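PDB 3JPZ: lombricine kinase from Urechis caupo, which catalyses the reversible transfer of a phosphoryl group between ATP and the guanidino compound lombricine, as a member of the phosphagen kinase family. Local coordinates for residues C19-H24 against Q49-N54. Numbering follows the deposited sequence.
With NO3 (nitrate ion), chain D.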
loop_
_atom_site.group_PDB
_atom_site.type_symbol
_atom_site.label_atom_id
_atom_site.label_comp_id
_atom_site.label_asym_id
_atom_site.label_seq_id
_atom_site.Cartn_x
_atom_site.Cartn_y
_atom_site.Cartn_z
ATOM N N CYS A 19 -14.893 -5.513 -10.138
ATOM C CA CYS A 19 -15.313 -4.502 -9.161
ATOM C C CYS A 19 -16.664 -3.872 -9.502
ATOM O O CYS A 19 -16.959 -3.587 -10.657
ATOM C CB CYS A 19 -14.261 -3.398 -9.045
ATOM S SG CYS A 19 -13.962 -2.506 -10.587
ATOM N N VAL A 20 -17.468 -3.622 -8.477
ATOM C CA VAL A 20 -18.750 -2.952 -8.653
ATOM C C VAL A 20 -18.575 -1.579 -9.294
ATOM O O VAL A 20 -19.348 -1.187 -10.170
ATOM C CB VAL A 20 -19.457 -2.776 -7.303
ATOM C CG1 VAL A 20 -20.748 -2.001 -7.478
ATOM C CG2 VAL A 20 -19.717 -4.136 -6.663
ATOM N N VAL A 21 -17.549 -0.853 -8.867
ATOM C CA VAL A 21 -17.361 0.517 -9.336
ATOM C C VAL A 21 -17.233 0.537 -10.849
ATOM O O VAL A 21 -17.786 1.414 -11.510
ATOM C CB VAL A 21 -16.123 1.170 -8.721
ATOM C CG1 VAL A 21 -15.745 2.433 -9.480
ATOM C CG2 VAL A 21 -16.366 1.480 -7.254
ATOM N N GLY A 22 -16.516 -0.447 -11.386
ATOM C CA GLY A 22 -16.225 -0.512 -12.807
ATOM C C GLY A 22 -17.431 -0.772 -13.688
ATOM O O GLY A 22 -17.391 -0.517 -14.886
ATOM N N ARG A 23 -18.502 -1.289 -13.100
ATOM C CA ARG A 23 -19.725 -1.543 -13.853
ATOM C C ARG A 23 -20.643 -0.330 -13.857
ATOM O O ARG A 23 -21.619 -0.299 -14.603
ATOM C CB ARG A 23 -20.466 -2.747 -13.288
ATOM C CG ARG A 23 -19.897 -4.075 -13.760
ATOM C CD ARG A 23 -20.815 -5.223 -13.394
ATOM N NE ARG A 23 -21.029 -5.327 -11.953
ATOM C CZ ARG A 23 -20.197 -5.931 -11.108
ATOM N NH1 ARG A 23 -19.078 -6.487 -11.551
ATOM N NH2 ARG A 23 -20.482 -5.979 -9.812
ATOM N N HIS A 24 -20.323 0.660 -13.028
ATOM C CA HIS A 24 -21.128 1.880 -12.940
ATOM C C HIS A 24 -20.370 3.138 -13.359
ATOM O O HIS A 24 -20.981 4.133 -13.752
ATOM C CB HIS A 24 -21.672 2.050 -11.522
ATOM C CG HIS A 24 -22.599 0.952 -11.101
ATOM N ND1 HIS A 24 -23.889 0.844 -11.577
ATOM C CD2 HIS A 24 -22.423 -0.089 -10.254
ATOM C CE1 HIS A 24 -24.468 -0.215 -11.042
ATOM N NE2 HIS A 24 -23.601 -0.798 -10.234
ATOM N N GLN A 49 -9.797 4.478 -6.290
ATOM C CA GLN A 49 -8.491 3.821 -6.399
ATOM C C GLN A 49 -8.547 2.308 -6.169
ATOM O O GLN A 49 -8.026 1.543 -6.977
ATOM C CB GLN A 49 -7.476 4.434 -5.442
ATOM C CG GLN A 49 -6.077 3.857 -5.625
ATOM C CD GLN A 49 -5.511 4.120 -7.005
ATOM O OE1 GLN A 49 -5.322 5.261 -7.395
ATOM N NE2 GLN A 49 -5.238 3.054 -7.754
ATOM N N PRO A 50 -9.161 1.869 -5.059
ATOM C CA PRO A 50 -9.222 0.432 -4.766
ATOM C C PRO A 50 -9.822 -0.374 -5.915
ATOM O O PRO A 50 -9.398 -1.503 -6.175
ATOM C CB PRO A 50 -10.144 0.360 -3.547
ATOM C CG PRO A 50 -10.031 1.702 -2.908
ATOM C CD PRO A 50 -9.830 2.676 -4.026
ATOM N N SER A 51 -10.803 0.223 -6.583
ATOM C CA SER A 51 -11.512 -0.439 -7.674
ATOM C C SER A 51 -10.591 -0.713 -8.861
ATOM O O SER A 51 -10.838 -1.620 -9.650
ATOM C CB SER A 51 -12.703 0.408 -8.127
ATOM O OG SER A 51 -12.283 1.516 -8.899
ATOM N N VAL A 52 -9.523 0.061 -8.977
ATOM C CA VAL A 52 -8.587 -0.112 -10.067
ATOM C C VAL A 52 -7.510 -1.148 -9.719
ATOM O O VAL A 52 -7.210 -2.025 -10.535
ATOM C CB VAL A 52 -7.932 1.236 -10.447
ATOM C CG1 VAL A 52 -7.197 1.123 -11.778
ATOM C CG2 VAL A 52 -8.985 2.330 -10.515
ATOM N N ASP A 53 -6.948 -1.053 -8.512
ATOM C CA ASP A 53 -5.853 -1.930 -8.076
ATOM C C ASP A 53 -6.270 -3.391 -7.989
ATOM O O ASP A 53 -5.498 -4.297 -8.322
ATOM C CB ASP A 53 -5.351 -1.515 -6.698
ATOM C CG ASP A 53 -4.779 -0.110 -6.676
ATOM O OD1 ASP A 53 -4.120 0.290 -7.656
ATOM O OD2 ASP A 53 -4.987 0.591 -5.669
ATOM N N ASN A 54 -7.487 -3.605 -7.506
ATOM C CA ASN A 54 -8.000 -4.935 -7.254
ATOM C C ASN A 54 -8.799 -5.400 -8.462
ATOM O O ASN A 54 -9.713 -4.716 -8.909
ATOM C CB ASN A 54 -8.874 -4.914 -5.992
ATOM C CG ASN A 54 -9.278 -6.307 -5.528
ATOM O OD1 ASN A 54 -8.963 -7.304 -6.171
ATOM N ND2 ASN A 54 -9.983 -6.373 -4.405
HETATM N N NO3 D . -11.367 -3.563 -2.520
HETATM O O1 NO3 D . -10.044 -4.004 -2.507
HETATM O O2 NO3 D . -11.829 -2.783 -3.588
HETATM O O3 NO3 D . -12.225 -3.907 -1.470
#
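S51 meets both C19 and V21, and these three buried residues make the contact. The CB of S51 lies against the branch point of V21, 3.6 Å from V21 CB. Both methyls of V21 join in. V21 CG1 sits 3.6 Å from S51 OG. V21 CG2 comes within 3.9 Å of S51 CB. CG1 is anti to the backbone N of V21 (chi1 165°), which brings it alongside the hydroxyl oxygen. The OG contacts hold for the conformer described here; the serine side chain has a second one. With chi1 at 75° the OG bonds to I48 O within its own helix and to Y14 OH from a nearby loop. V21 meets S51 by van der Waals contact. C19 SG comes beside the backbone carbonyl of S51, 3.4 Å from S51 O.

The contact joins the start of the short, weakly bonded helix 20-24, with the loop residue C19, to the last turn of helix 44-53. It lies in the N-terminal domain of the ATP:guanido phosphotransferase family, away from the nucleotide-binding residues. Y14 also packs on C19 and V21, and V79 of helix 73-83 touches V21. Beyond the helix end, N54 ND2 donates to nitrate O1 at 3.0 Å. This ion probably comes from the crystallisation liquor. Q49 and D53 both bond to D197 of the second subunit, so helix 44-53 also takes part in the dimer interface.

The CA atoms of C19 and S51 are 5.8 Å apart, consistent with the short serine side chain. The join is mixed in character: the V21 branch packs on S51 CB and OG, and the C19 sulfur lies beside S51 O.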